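Local atomic coordinates of kojibiose phosphorylase (Gut metagenome, PDB entry 6W0P), a protein that belongs to glycoside hydrolase family 65, whose members join an N-terminal beta domain, a central helical catalytic domain of the (alpha/alpha)6-barrel type and a small C-terminal domain. Residues A[448-452]-A[496-500]; A[456-461]-A[527-531]; A[676-681]-A[703-707]; A[721-727]-A[746-752]. One frame throughout, in Å; residues are numbered along the deposited sequence.

Interaction 1 (A[448-452]-A[496-500])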
loop_
_atom_site.group_PDB
_atom_site.type_symbol
_atom_site.label_atom_id
_atom_site.label_comp_id
_atom_site.label_asym_id
_atom_site.label_seq_id
_atom_site.Cartn_x
_atom_site.Cartn_y
_atom_site.Cartn_z
ATOM N N LEU A 448 27.862 16.256 -1.502
ATOM C CA LEU A 448 27.008 17.470 -1.408
ATOM C C LEU A 448 26.445 17.824 -2.799
ATOM O O LEU A 448 25.259 18.279 -2.877
ATOM C CB LEU A 448 27.823 18.628 -0.837
ATOM C CG LEU A 448 28.231 18.507 0.633
ATOM C CD1 LEU A 448 29.006 19.749 1.059
ATOM C CD2 LEU A 448 27.017 18.309 1.543
ATOM N N VAL A 449 27.243 17.655 -3.866
ATOM C CA VAL A 449 26.803 17.992 -5.253
ATOM C C VAL A 449 25.727 16.980 -5.647
ATOM O O VAL A 449 24.684 17.392 -6.163
ATOM C CB VAL A 449 27.987 18.035 -6.243
ATOM C CG1 VAL A 449 27.532 17.989 -7.700
ATOM C CG2 VAL A 449 28.851 19.259 -5.992
ATOM N N GLU A 450 25.977 15.698 -5.377
ATOM C CA GLU A 450 25.021 14.616 -5.722
ATOM C C GLU A 450 23.701 14.835 -4.972
ATOM O O GLU A 450 22.653 14.705 -5.627
ATOM C CB GLU A 450 25.607 13.228 -5.442
ATOM C CG GLU A 450 26.790 12.879 -6.337
ATOM C CD GLU A 450 26.512 12.737 -7.829
ATOM O OE1 GLU A 450 25.327 12.795 -8.228
ATOM O OE2 GLU A 450 27.496 12.605 -8.593
ATOM N N ILE A 451 23.735 15.153 -3.666
ATOM C CA ILE A 451 22.489 15.357 -2.865
ATOM C C ILE A 451 21.761 16.583 -3.409
ATOM O O ILE A 451 20.540 16.491 -3.620
ATOM C CB ILE A 451 22.757 15.483 -1.357
ATOM C CG1 ILE A 451 23.287 14.175 -0.766
ATOM C CG2 ILE A 451 21.514 15.964 -0.627
ATOM C CD1 ILE A 451 24.037 14.378 0.520
ATOM N N SER A 452 22.478 17.677 -3.671
ATOM C CA SER A 452 21.895 18.920 -4.237
ATOM C C SER A 452 21.228 18.615 -5.584
ATOM O O SER A 452 20.104 19.065 -5.783
ATOM C CB SER A 452 22.911 20.023 -4.318
ATOM O OG SER A 452 23.423 20.288 -3.024
ATOM N N CYS A 496 21.109 22.857 2.512
ATOM C CA CYS A 496 22.026 22.064 1.659
ATOM C C CYS A 496 22.577 22.958 0.534
ATOM O O CYS A 496 23.806 22.992 0.337
ATOM C CB CYS A 496 21.345 20.852 1.051
ATOM S SG CYS A 496 22.561 19.735 0.306
ATOM N N PHE A 497 21.706 23.704 -0.145
ATOM C CA PHE A 497 22.078 24.532 -1.320
ATOM C C PHE A 497 23.094 25.589 -0.888
ATOM O O PHE A 497 24.096 25.759 -1.588
ATOM C CB PHE A 497 20.850 25.184 -1.957
ATOM C CG PHE A 497 19.877 24.216 -2.579
ATOM C CD1 PHE A 497 20.297 22.983 -3.034
ATOM C CD2 PHE A 497 18.542 24.557 -2.710
ATOM C CE1 PHE A 497 19.399 22.092 -3.587
ATOM C CE2 PHE A 497 17.642 23.668 -3.270
ATOM C CZ PHE A 497 18.077 22.440 -3.727
ATOM N N GLN A 498 22.839 26.257 0.237
ATOM C CA GLN A 498 23.687 27.376 0.718
ATOM C C GLN A 498 25.037 26.827 1.194
ATOM O O GLN A 498 26.055 27.469 0.909
ATOM C CB GLN A 498 22.960 28.169 1.790
ATOM C CG GLN A 498 21.742 28.903 1.253
ATOM C CD GLN A 498 20.974 29.551 2.377
ATOM O OE1 GLN A 498 20.956 29.049 3.500
ATOM N NE2 GLN A 498 20.333 30.673 2.078
ATOM N N TYR A 499 25.087 25.644 1.808
ATOM C CA TYR A 499 26.385 25.055 2.225
ATOM C C TYR A 499 27.232 24.724 0.987
ATOM O O TYR A 499 28.444 25.018 0.986
ATOM C CB TYR A 499 26.204 23.825 3.116
ATOM C CG TYR A 499 27.469 23.355 3.789
ATOM C CD1 TYR A 499 28.262 24.225 4.531
ATOM C CD2 TYR A 499 27.878 22.037 3.692
ATOM C CE1 TYR A 499 29.423 23.798 5.159
ATOM C CE2 TYR A 499 29.030 21.590 4.317
ATOM C CZ TYR A 499 29.808 22.470 5.047
ATOM O OH TYR A 499 30.950 22.020 5.653
ATOM N N LEU A 500 26.641 24.100 -0.027
ATOM C CA LEU A 500 27.404 23.691 -1.227
ATOM C C LEU A 500 27.952 24.952 -1.895
ATOM O O LEU A 500 29.148 24.986 -2.191
ATOM C CB LEU A 500 26.513 22.917 -2.200
ATOM C CG LEU A 500 27.192 22.535 -3.511
ATOM C CD1 LEU A 500 28.492 21.790 -3.258
ATOM C CD2 LEU A 500 26.272 21.695 -4.381
#

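Interaction 2 (A[456-461]-A[527-531])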
loop_
_atom_site.group_PDB
_atom_site.type_symbol
_atom_site.label_atom_id
_atom_site.label_comp_id
_atom_site.label_asym_id
_atom_site.label_seq_id
_atom_site.Cartn_x
_atom_site.Cartn_y
_atom_site.Cartn_z
ATOM N N LEU A 456 17.271 19.300 -6.377
ATOM C CA LEU A 456 16.930 20.246 -7.484
ATOM C C LEU A 456 16.059 19.573 -8.544
ATOM O O LEU A 456 15.316 20.299 -9.200
ATOM C CB LEU A 456 18.213 20.781 -8.131
ATOM C CG LEU A 456 18.913 21.890 -7.352
ATOM C CD1 LEU A 456 20.313 22.135 -7.893
ATOM C CD2 LEU A 456 18.091 23.167 -7.384
ATOM N N SER A 457 16.168 18.252 -8.716
ATOM C CA SER A 457 15.357 17.470 -9.682
ATOM C C SER A 457 14.027 17.012 -9.072
ATOM O O SER A 457 13.048 16.950 -9.809
ATOM C CB SER A 457 16.126 16.310 -10.215
ATOM O OG SER A 457 16.764 15.603 -9.175
ATOM N N ARG A 458 13.994 16.632 -7.791
ATOM C CA ARG A 458 12.759 16.138 -7.131
ATOM C C ARG A 458 11.959 17.363 -6.688
ATOM O O ARG A 458 10.703 17.319 -6.699
ATOM C CB ARG A 458 13.100 15.193 -5.972
ATOM C CG ARG A 458 11.901 14.727 -5.143
ATOM C CD ARG A 458 10.802 14.152 -6.023
ATOM N NE ARG A 458 9.652 13.637 -5.293
ATOM C CZ ARG A 458 8.676 14.365 -4.766
ATOM N NH1 ARG A 458 8.666 15.684 -4.865
ATOM N NH2 ARG A 458 7.680 13.762 -4.155
ATOM N N GLY A 459 12.666 18.416 -6.276
ATOM C CA GLY A 459 12.073 19.748 -6.064
ATOM C C GLY A 459 11.523 20.289 -7.372
ATOM O O GLY A 459 12.104 19.983 -8.414
ATOM N N GLN A 460 10.414 21.021 -7.334
ATOM C CA GLN A 460 9.785 21.603 -8.552
ATOM C C GLN A 460 9.433 23.074 -8.308
ATOM O O GLN A 460 9.206 23.475 -7.126
ATOM C CB GLN A 460 8.512 20.842 -8.932
ATOM C CG GLN A 460 8.700 19.342 -9.133
ATOM C CD GLN A 460 7.367 18.630 -9.229
ATOM O OE1 GLN A 460 6.911 18.322 -10.332
ATOM N NE2 GLN A 460 6.722 18.376 -8.089
ATOM N N TYR A 461 9.338 23.841 -9.398
ATOM C CA TYR A 461 8.725 25.183 -9.384
ATOM C C TYR A 461 7.213 25.005 -9.382
ATOM O O TYR A 461 6.725 24.013 -9.975
ATOM C CB TYR A 461 9.169 26.019 -10.590
ATOM C CG TYR A 461 10.610 26.455 -10.561
ATOM C CD1 TYR A 461 11.002 27.590 -9.874
ATOM C CD2 TYR A 461 11.583 25.740 -11.242
ATOM C CE1 TYR A 461 12.329 27.996 -9.848
ATOM C CE2 TYR A 461 12.911 26.138 -11.239
ATOM C CZ TYR A 461 13.287 27.276 -10.542
ATOM O OH TYR A 461 14.602 27.665 -10.543
ATOM N N LYS A 527 20.432 27.352 -11.483
ATOM C CA LYS A 527 19.162 26.772 -10.975
ATOM C C LYS A 527 19.253 26.709 -9.443
ATOM O O LYS A 527 18.323 27.181 -8.787
ATOM C CB LYS A 527 18.830 25.406 -11.585
ATOM C CG LYS A 527 17.443 24.908 -11.181
ATOM C CD LYS A 527 17.091 23.497 -11.572
ATOM C CE LYS A 527 15.678 23.199 -11.130
ATOM N NZ LYS A 527 15.277 21.819 -11.477
ATOM N N MET A 528 20.367 26.218 -8.899
ATOM C CA MET A 528 20.515 26.030 -7.435
ATOM C C MET A 528 20.333 27.372 -6.734
ATOM O O MET A 528 19.577 27.409 -5.742
ATOM C CB MET A 528 21.860 25.431 -7.029
ATOM C CG MET A 528 21.877 25.038 -5.562
ATOM S SD MET A 528 23.278 24.008 -5.106
ATOM C CE MET A 528 24.593 25.227 -5.052
ATOM N N LYS A 529 20.969 28.433 -7.240
ATOM C CA LYS A 529 20.822 29.802 -6.676
ATOM C C LYS A 529 19.357 30.237 -6.765
ATOM O O LYS A 529 18.840 30.758 -5.760
ATOM C CB LYS A 529 21.734 30.825 -7.369
ATOM C CG LYS A 529 23.144 30.920 -6.794
ATOM C CD LYS A 529 24.121 31.706 -7.689
ATOM C CE LYS A 529 25.570 31.569 -7.264
ATOM N NZ LYS A 529 25.789 32.130 -5.908
ATOM N N ASP A 530 18.715 30.065 -7.915
ATOM C CA ASP A 530 17.318 30.537 -8.094
ATOM C C ASP A 530 16.397 29.706 -7.176
ATOM O O ASP A 530 15.505 30.312 -6.562
ATOM C CB ASP A 530 16.886 30.546 -9.566
ATOM C CG ASP A 530 15.489 31.126 -9.761
ATOM O OD1 ASP A 530 15.279 32.308 -9.382
ATOM O OD2 ASP A 530 14.592 30.373 -10.262
ATOM N N ALA A 531 16.597 28.384 -7.060
ATOM C CA ALA A 531 15.717 27.514 -6.234
ATOM C C ALA A 531 15.884 27.900 -4.756
ATOM O O ALA A 531 14.872 28.012 -4.032
ATOM C CB ALA A 531 15.985 26.051 -6.504
HETATM O O HOH W 1 12.773 21.054 -10.818
#

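Interaction 3 (A[676-681]-A[703-707])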
loop_
_atom_site.group_PDB
_atom_site.type_symbol
_atom_site.label_atom_id
_atom_site.label_comp_id
_atom_site.label_asym_id
_atom_site.label_seq_id
_atom_site.Cartn_x
_atom_site.Cartn_y
_atom_site.Cartn_z
ATOM N N ILE A 676 21.180 14.881 28.039
ATOM C CA ILE A 676 22.063 15.318 29.167
ATOM C C ILE A 676 22.957 16.475 28.686
ATOM O O ILE A 676 22.938 17.526 29.367
ATOM C CB ILE A 676 22.846 14.134 29.767
ATOM C CG1 ILE A 676 21.901 13.200 30.541
ATOM C CG2 ILE A 676 23.996 14.648 30.623
ATOM C CD1 ILE A 676 22.544 11.897 31.064
ATOM N N VAL A 677 23.626 16.341 27.530
ATOM C CA VAL A 677 24.713 17.279 27.107
ATOM C C VAL A 677 24.149 18.477 26.320
ATOM O O VAL A 677 24.541 19.625 26.640
ATOM C CB VAL A 677 25.835 16.548 26.356
ATOM C CG1 VAL A 677 26.869 17.506 25.814
ATOM C CG2 VAL A 677 26.521 15.525 27.241
ATOM N N TYR A 678 23.271 18.274 25.348
ATOM C CA TYR A 678 22.580 19.380 24.638
ATOM C C TYR A 678 21.496 19.996 25.532
ATOM O O TYR A 678 21.260 21.204 25.432
ATOM C CB TYR A 678 21.969 18.924 23.317
ATOM C CG TYR A 678 22.976 18.692 22.224
ATOM C CD1 TYR A 678 23.751 19.729 21.730
ATOM C CD2 TYR A 678 23.150 17.441 21.660
ATOM C CE1 TYR A 678 24.687 19.531 20.721
ATOM C CE2 TYR A 678 24.072 17.227 20.645
ATOM C CZ TYR A 678 24.856 18.271 20.190
ATOM O OH TYR A 678 25.726 18.052 19.165
ATOM N N GLY A 679 20.859 19.174 26.364
ATOM C CA GLY A 679 19.707 19.568 27.190
ATOM C C GLY A 679 20.160 20.259 28.456
ATOM O O GLY A 679 20.300 21.494 28.439
ATOM N N PHE A 680 20.355 19.497 29.525
ATOM C CA PHE A 680 20.741 20.047 30.839
ATOM C C PHE A 680 22.043 20.827 30.682
ATOM O O PHE A 680 22.100 21.902 31.247
ATOM C CB PHE A 680 20.796 18.953 31.897
ATOM C CG PHE A 680 19.455 18.321 32.174
ATOM C CD1 PHE A 680 18.400 19.072 32.671
ATOM C CD2 PHE A 680 19.241 16.981 31.928
ATOM C CE1 PHE A 680 17.163 18.493 32.906
ATOM C CE2 PHE A 680 18.008 16.407 32.170
ATOM C CZ PHE A 680 16.972 17.159 32.643
ATOM N N GLY A 681 23.014 20.340 29.909
ATOM C CA GLY A 681 24.321 21.008 29.731
ATOM C C GLY A 681 24.233 22.257 28.864
ATOM O O GLY A 681 25.099 23.130 29.016
ATOM N N TYR A 703 25.469 16.225 38.130
ATOM C CA TYR A 703 25.849 15.361 36.993
ATOM C C TYR A 703 27.169 15.882 36.440
ATOM O O TYR A 703 27.512 17.087 36.631
ATOM C CB TYR A 703 24.759 15.324 35.919
ATOM C CG TYR A 703 24.412 16.663 35.329
ATOM C CD1 TYR A 703 23.456 17.480 35.902
ATOM C CD2 TYR A 703 25.032 17.110 34.175
ATOM C CE1 TYR A 703 23.150 18.721 35.360
ATOM C CE2 TYR A 703 24.721 18.333 33.604
ATOM C CZ TYR A 703 23.780 19.145 34.202
ATOM O OH TYR A 703 23.485 20.350 33.641
ATOM N N GLN A 704 27.877 15.005 35.736
ATOM C CA GLN A 704 29.178 15.340 35.118
ATOM C C GLN A 704 29.248 14.604 33.793
ATOM O O GLN A 704 28.946 13.393 33.796
ATOM C CB GLN A 704 30.326 14.970 36.060
ATOM C CG GLN A 704 31.721 15.268 35.521
ATOM C CD GLN A 704 32.764 14.890 36.544
ATOM O OE1 GLN A 704 32.998 15.601 37.519
ATOM N NE2 GLN A 704 33.389 13.751 36.345
ATOM N N PHE A 705 29.614 15.319 32.729
ATOM C CA PHE A 705 29.829 14.755 31.378
ATOM C C PHE A 705 31.212 15.162 30.880
ATOM O O PHE A 705 31.791 16.115 31.436
ATOM C CB PHE A 705 28.720 15.159 30.410
ATOM C CG PHE A 705 28.584 16.629 30.113
ATOM C CD1 PHE A 705 29.286 17.215 29.073
ATOM C CD2 PHE A 705 27.662 17.399 30.802
ATOM C CE1 PHE A 705 29.133 18.564 28.788
ATOM C CE2 PHE A 705 27.512 18.748 30.516
ATOM C CZ PHE A 705 28.244 19.325 29.509
ATOM N N LYS A 706 31.733 14.396 29.915
ATOM C CA LYS A 706 33.043 14.598 29.256
ATOM C C LYS A 706 32.829 14.603 27.742
ATOM O O LYS A 706 32.092 13.711 27.234
ATOM C CB LYS A 706 34.026 13.513 29.676
ATOM C CG LYS A 706 34.411 13.529 31.150
ATOM C CD LYS A 706 35.370 12.416 31.493
ATOM C CE LYS A 706 35.703 12.314 32.961
ATOM N NZ LYS A 706 36.825 13.214 33.312
ATOM N N ILE A 707 33.438 15.577 27.071
ATOM C CA ILE A 707 33.401 15.800 25.601
ATOM C C ILE A 707 34.749 16.379 25.173
ATOM O O ILE A 707 35.453 17.002 25.996
ATOM C CB ILE A 707 32.254 16.734 25.163
ATOM C CG1 ILE A 707 32.362 18.123 25.788
ATOM C CG2 ILE A 707 30.905 16.098 25.425
ATOM C CD1 ILE A 707 31.237 19.057 25.407
#

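Interaction 4 (A[721-727]-A[746-752])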
loop_
_atom_site.group_PDB
_atom_site.type_symbol
_atom_site.label_atom_id
_atom_site.label_comp_id
_atom_site.label_asym_id
_atom_site.label_seq_id
_atom_site.Cartn_x
_atom_site.Cartn_y
_atom_site.Cartn_z
ATOM N N ASP A 721 25.146 24.873 43.106
ATOM C CA ASP A 721 25.822 26.176 43.370
ATOM C C ASP A 721 26.843 26.518 42.280
ATOM O O ASP A 721 27.074 27.699 42.095
ATOM C CB ASP A 721 26.563 26.152 44.708
ATOM C CG ASP A 721 25.697 25.717 45.881
ATOM O OD1 ASP A 721 24.501 26.115 45.905
ATOM O OD2 ASP A 721 26.213 24.969 46.749
ATOM N N ASN A 722 27.445 25.527 41.605
ATOM C CA ASN A 722 28.635 25.743 40.741
ATOM C C ASN A 722 28.583 24.898 39.455
ATOM O O ASN A 722 27.991 23.812 39.436
ATOM C CB ASN A 722 29.932 25.486 41.515
ATOM C CG ASN A 722 30.237 26.597 42.500
ATOM O OD1 ASN A 722 30.155 26.391 43.704
ATOM N ND2 ASN A 722 30.543 27.784 42.006
ATOM N N VAL A 723 29.171 25.460 38.411
ATOM C CA VAL A 723 29.666 24.771 37.207
ATOM C C VAL A 723 31.181 24.764 37.322
ATOM O O VAL A 723 31.740 25.831 37.435
ATOM C CB VAL A 723 29.191 25.479 35.931
ATOM C CG1 VAL A 723 29.687 24.767 34.691
ATOM C CG2 VAL A 723 27.681 25.600 35.921
ATOM N N ILE A 724 31.785 23.581 37.327
ATOM C CA ILE A 724 33.254 23.383 37.339
ATOM C C ILE A 724 33.592 22.704 36.012
ATOM O O ILE A 724 32.992 21.636 35.706
ATOM C CB ILE A 724 33.673 22.569 38.592
ATOM C CG1 ILE A 724 33.242 23.284 39.874
ATOM C CG2 ILE A 724 35.165 22.242 38.616
ATOM C CD1 ILE A 724 33.067 22.343 41.058
ATOM N N ILE A 725 34.487 23.322 35.251
ATOM C CA ILE A 725 34.947 22.892 33.904
ATOM C C ILE A 725 36.459 22.731 34.006
ATOM O O ILE A 725 37.114 23.707 34.490
ATOM C CB ILE A 725 34.556 23.922 32.827
ATOM C CG1 ILE A 725 33.041 24.161 32.772
ATOM C CG2 ILE A 725 35.113 23.528 31.474
ATOM C CD1 ILE A 725 32.658 25.489 32.168
ATOM N N THR A 726 36.982 21.566 33.606
ATOM C CA THR A 726 38.423 21.239 33.697
ATOM C C THR A 726 38.917 20.662 32.366
ATOM O O THR A 726 38.124 20.031 31.628
ATOM C CB THR A 726 38.723 20.311 34.889
ATOM O OG1 THR A 726 37.717 19.296 35.015
ATOM C CG2 THR A 726 38.794 21.050 36.206
ATOM N N LYS A 727 40.209 20.850 32.104
ATOM C CA LYS A 727 40.978 20.147 31.051
ATOM C C LYS A 727 42.460 20.092 31.454
ATOM O O LYS A 727 42.870 20.852 32.341
ATOM C CB LYS A 727 40.753 20.820 29.688
ATOM C CG LYS A 727 41.533 22.091 29.406
ATOM C CD LYS A 727 41.150 22.780 28.123
ATOM C CE LYS A 727 41.849 24.118 27.984
ATOM N NZ LYS A 727 43.325 23.997 27.983
ATOM N N ASP A 746 43.177 25.531 32.638
ATOM C CA ASP A 746 43.159 24.295 33.468
ATOM C C ASP A 746 41.783 24.119 34.122
ATOM O O ASP A 746 41.241 23.004 34.051
ATOM C CB ASP A 746 44.290 24.329 34.487
ATOM C CG ASP A 746 44.230 25.516 35.440
ATOM O OD1 ASP A 746 43.803 26.640 35.030
ATOM O OD2 ASP A 746 44.589 25.301 36.596
ATOM N N LYS A 747 41.201 25.178 34.679
ATOM C CA LYS A 747 40.016 25.080 35.563
ATOM C C LYS A 747 39.214 26.378 35.522
ATOM O O LYS A 747 39.833 27.487 35.563
ATOM C CB LYS A 747 40.492 24.772 36.979
ATOM C CG LYS A 747 39.424 24.525 38.030
ATOM C CD LYS A 747 40.044 23.876 39.277
ATOM C CE LYS A 747 39.192 23.960 40.523
ATOM N NZ LYS A 747 37.994 23.096 40.392
ATOM N N LEU A 748 37.891 26.221 35.436
ATOM C CA LEU A 748 36.874 27.292 35.594
ATOM C C LEU A 748 35.883 26.861 36.687
ATOM O O LEU A 748 35.342 25.745 36.603
ATOM C CB LEU A 748 36.162 27.491 34.250
ATOM C CG LEU A 748 36.611 28.682 33.413
ATOM C CD1 LEU A 748 38.129 28.777 33.309
ATOM C CD2 LEU A 748 36.007 28.607 32.032
ATOM N N GLU A 749 35.617 27.745 37.642
ATOM C CA GLU A 749 34.625 27.543 38.731
ATOM C C GLU A 749 33.621 28.685 38.618
ATOM O O GLU A 749 34.015 29.803 38.959
ATOM C CB GLU A 749 35.361 27.550 40.074
ATOM C CG GLU A 749 34.743 26.707 41.162
ATOM C CD GLU A 749 35.771 26.177 42.162
ATOM O OE1 GLU A 749 36.663 25.375 41.758
ATOM O OE2 GLU A 749 35.711 26.585 43.338
ATOM N N ILE A 750 32.428 28.439 38.071
ATOM C CA ILE A 750 31.416 29.509 37.800
ATOM C C ILE A 750 30.222 29.306 38.732
ATOM O O ILE A 750 29.665 28.212 38.703
ATOM C CB ILE A 750 31.006 29.517 36.316
ATOM C CG1 ILE A 750 32.210 29.827 35.426
ATOM C CG2 ILE A 750 29.863 30.492 36.060
ATOM C CD1 ILE A 750 31.937 29.672 33.951
ATOM N N LYS A 751 29.862 30.327 39.521
ATOM C CA LYS A 751 28.656 30.324 40.400
ATOM C C LYS A 751 27.406 30.389 39.527
ATOM O O LYS A 751 27.477 30.997 38.459
ATOM C CB LYS A 751 28.631 31.499 41.386
ATOM C CG LYS A 751 29.663 31.418 42.495
ATOM C CD LYS A 751 29.472 32.458 43.586
ATOM C CE LYS A 751 30.721 33.275 43.850
ATOM N NZ LYS A 751 31.850 32.422 44.296
ATOM N N ARG A 752 26.300 29.804 39.982
ATOM C CA ARG A 752 25.038 29.750 39.197
ATOM C C ARG A 752 24.116 30.908 39.624
ATOM O O ARG A 752 23.808 31.041 40.806
ATOM C CB ARG A 752 24.453 28.339 39.335
ATOM C CG ARG A 752 25.299 27.269 38.648
ATOM C CD ARG A 752 24.680 25.889 38.563
ATOM N NE ARG A 752 23.356 25.947 37.953
ATOM C CZ ARG A 752 22.415 25.019 38.083
ATOM N NH1 ARG A 752 22.659 23.909 38.763
ATOM N NH2 ARG A 752 21.233 25.205 37.523
#

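Interaction 1 (A[448-452]-A[496-500])
Leu448 reaches toward the 496-500 turn with its CD1 methyl, which approaches the ring of Tyr499 obliquely, 3.7 Å from CD2, while its CB rests near Leu500 CD1. Its carbonyl oxygen stays within its own helix and is gripped twice by Ser452, once by the backbone N and once by OG at 2.7 Å, the two donors coming from opposite faces of the carbonyl plane. Val449 is next: CG2, set beside the backbone N, touches Leu500 CD1 at 3.7 Å. Ile451 makes a looser contact, CG2 lying 4.0 Å from Cys496 SG. Ser452 closes the segment. Its OG (chi1 -59°) turns back along the helix to Leu448 O, and the same OG lies 3.5 Å from Leu500 CD2. Its carbonyl oxygen meets the ring edge of Phe497 near the ring plane, 3.8 Å from CE1. The two helix segments run roughly antiparallel, at 145°, with axes 9.9 Å apart. Around this buried pairing of 437-458 with 487-504 in the helical catalytic domain, helix 418-434 covers Leu448, Cys496 and Tyr499, and helix 522-534 covers Phe497 and Leu500.

Interaction 2 (A[456-461]-A[527-531])
Lys527 and Leu456 meet where helix 437-458 of the (alpha/alpha)6-type catalytic domain runs out, just before Gly459 leaves helical geometry and the chain turns into the short strand 460-461. The lysine chain runs outward fully extended. CB leaves the helix toward the other segment, and CG, anti to the backbone N (chi1 -173°), comes 4.0 Å from Tyr461 OH. Farther on, CE passes Tyr461 CE2 at 4.0 Å, lysine and tyrosine sliding past each other in opposite directions. At the tip, NZ donates to Leu456 O over 2.7 Å, standing above the carbonyl plane. It also donates to a water, which in turn gives a hydrogen bond to Gly459 O. The ammonium group thus serves, directly and through water, two carbonyls at the C-terminal end of the helix, where its positive charge would be expected to suit the helix dipole. Deeper in, Leu456 fits against the lysine's own helix: CD1 lies 3.7 Å from Met528 CB, and CD2 lies 3.7 Å from Ala531 CB. Phe497 of helix 487-504 backs both Leu456 and Met528, and Gln460 NE2 bonds to Arg581 O of the second subunit. Tyr461 OH donates over 2.7 Å to the anti lone pair of Asp530 OD2, the one away from the other carboxylate oxygen, with ring and carboxylate planes 28° apart.

Interaction 3 (A[676-681]-A[703-707])
Phe680 O lies 3.2 Å from Tyr703 OH, yet the two do not hydrogen-bond: the oxygen accepts from Thr695 OG1, and the tyrosine hydroxyl bonds to Thr695 O. Thr695 thus engages both oxygens from outside the two segments. The end of the Tyr703 ring, OH and CZ, packs on Phe680 CB, which approaches the ring obliquely, 3.8 Å from Tyr703 CZ, before the phenyl group leads away toward Phe645. Ile676 touches the same ring more loosely, CG2 to Tyr703 CD2. The main packing is between Val677 and Phe705. Val677 CG2 stands over one face of the Phe705 ring in a CH-pi contact, 4.0 Å from the centroid and displaced toward the rim, while CG1 of the same valine comes 3.9 Å from Phe705 CE1. The alternation of the strand points Tyr703 and Phe705 alike at the helix; in both, CG sits between the backbone N and the carbonyl carbon (chi1 63° for Phe705), which sets where the ring lies. Past the valine, Gly681 CA approaches Phe705 CE2 at 4.0 Å. A wide pi-type turn at 676-680 brings Gly681 N to Ile676 O, 2.9 Å away. The contact joins helix 666-680 to strand 702-709 of the C-terminal sheet, the axes of segments 676-680 and 703-707 lying at 120°. With Phe680 O and Tyr703 OH both engaged by Thr695, the interface between the segments is held by buried apolar and aromatic packing.

Interaction 4 (A[721-727]-A[746-752])
Strands 722-726 and 747-751 run antiparallel, their axes 4.6 Å apart at 167°, with Val723-Ile750 and Ile725-Leu748 as hydrogen-bonded pairs. Both pairs are bonded in each direction: Ile750 N to Val723 O at 2.8 Å is almost straight (178°), and Leu748 N reaches Ile725 O over the same distance. Lys727 N bonds to Asp746 O at one end. At the other, Arg752 N bonds to Asp721 O at 3.1 Å. CA-H...O contacts fill in at the non-hydrogen-bonded pairs, for instance Ile724 CA to Leu748 O at 3.2 Å. The two faces of this edge of the sheet differ sharply. Val723, Ile725, Leu748 and Ile750 share one, where Ile725 and Leu748 bring their CB atoms to 4.2 Å; strands 733-737 and 740-744 lie against this face. The other face carries Asn722, Ile724, Thr726, Lys747, Glu749 and Lys751. There Lys747 NZ forms a salt bridge with Glu749 OE1 at 3.0 Å, and NZ also passes 3.4 Å from Ile724 CG2. Ile724 lies alongside both charged chains and points the same way, CG1 touching Glu749 CG. Asn722 ND2 adds a weak bond to Ile750 O. At the last modelled residue, Arg752 crosses Val723 at about a right angle, and its NH1 bonds to Asp719 O and Ser696 OG. The division implies a strand pair held by its backbone bonds and sealed inward by branched aliphatics, while the outer-face ion pair, made within one strand, lies beside Ile724.

In the fold
Interactions 1 and 2 share helix 437-458 and touch each other, Phe497 CZ packing on Leu456 CD2 and Leu500 CD2 on Met528 SD. The first is wholly buried among helices and almost entirely apolar; the second, about 11 Å away between centres, is partly exposed and adds a charged amine, a water and a tyrosine-carboxylate bond. Interactions 3 and 4 involve the same sheet of the C-terminal region, interaction 3 at strand 702-709 and interaction 4 at its outer edge, 747-751. Interaction 3 lays a helix on its strand through buried rings, whereas 721-727 with 746-752 pairs by regular backbone bonding, apolar inward and charged outward. The two pairs do not touch, their centres lying 32 to 49 Å apart.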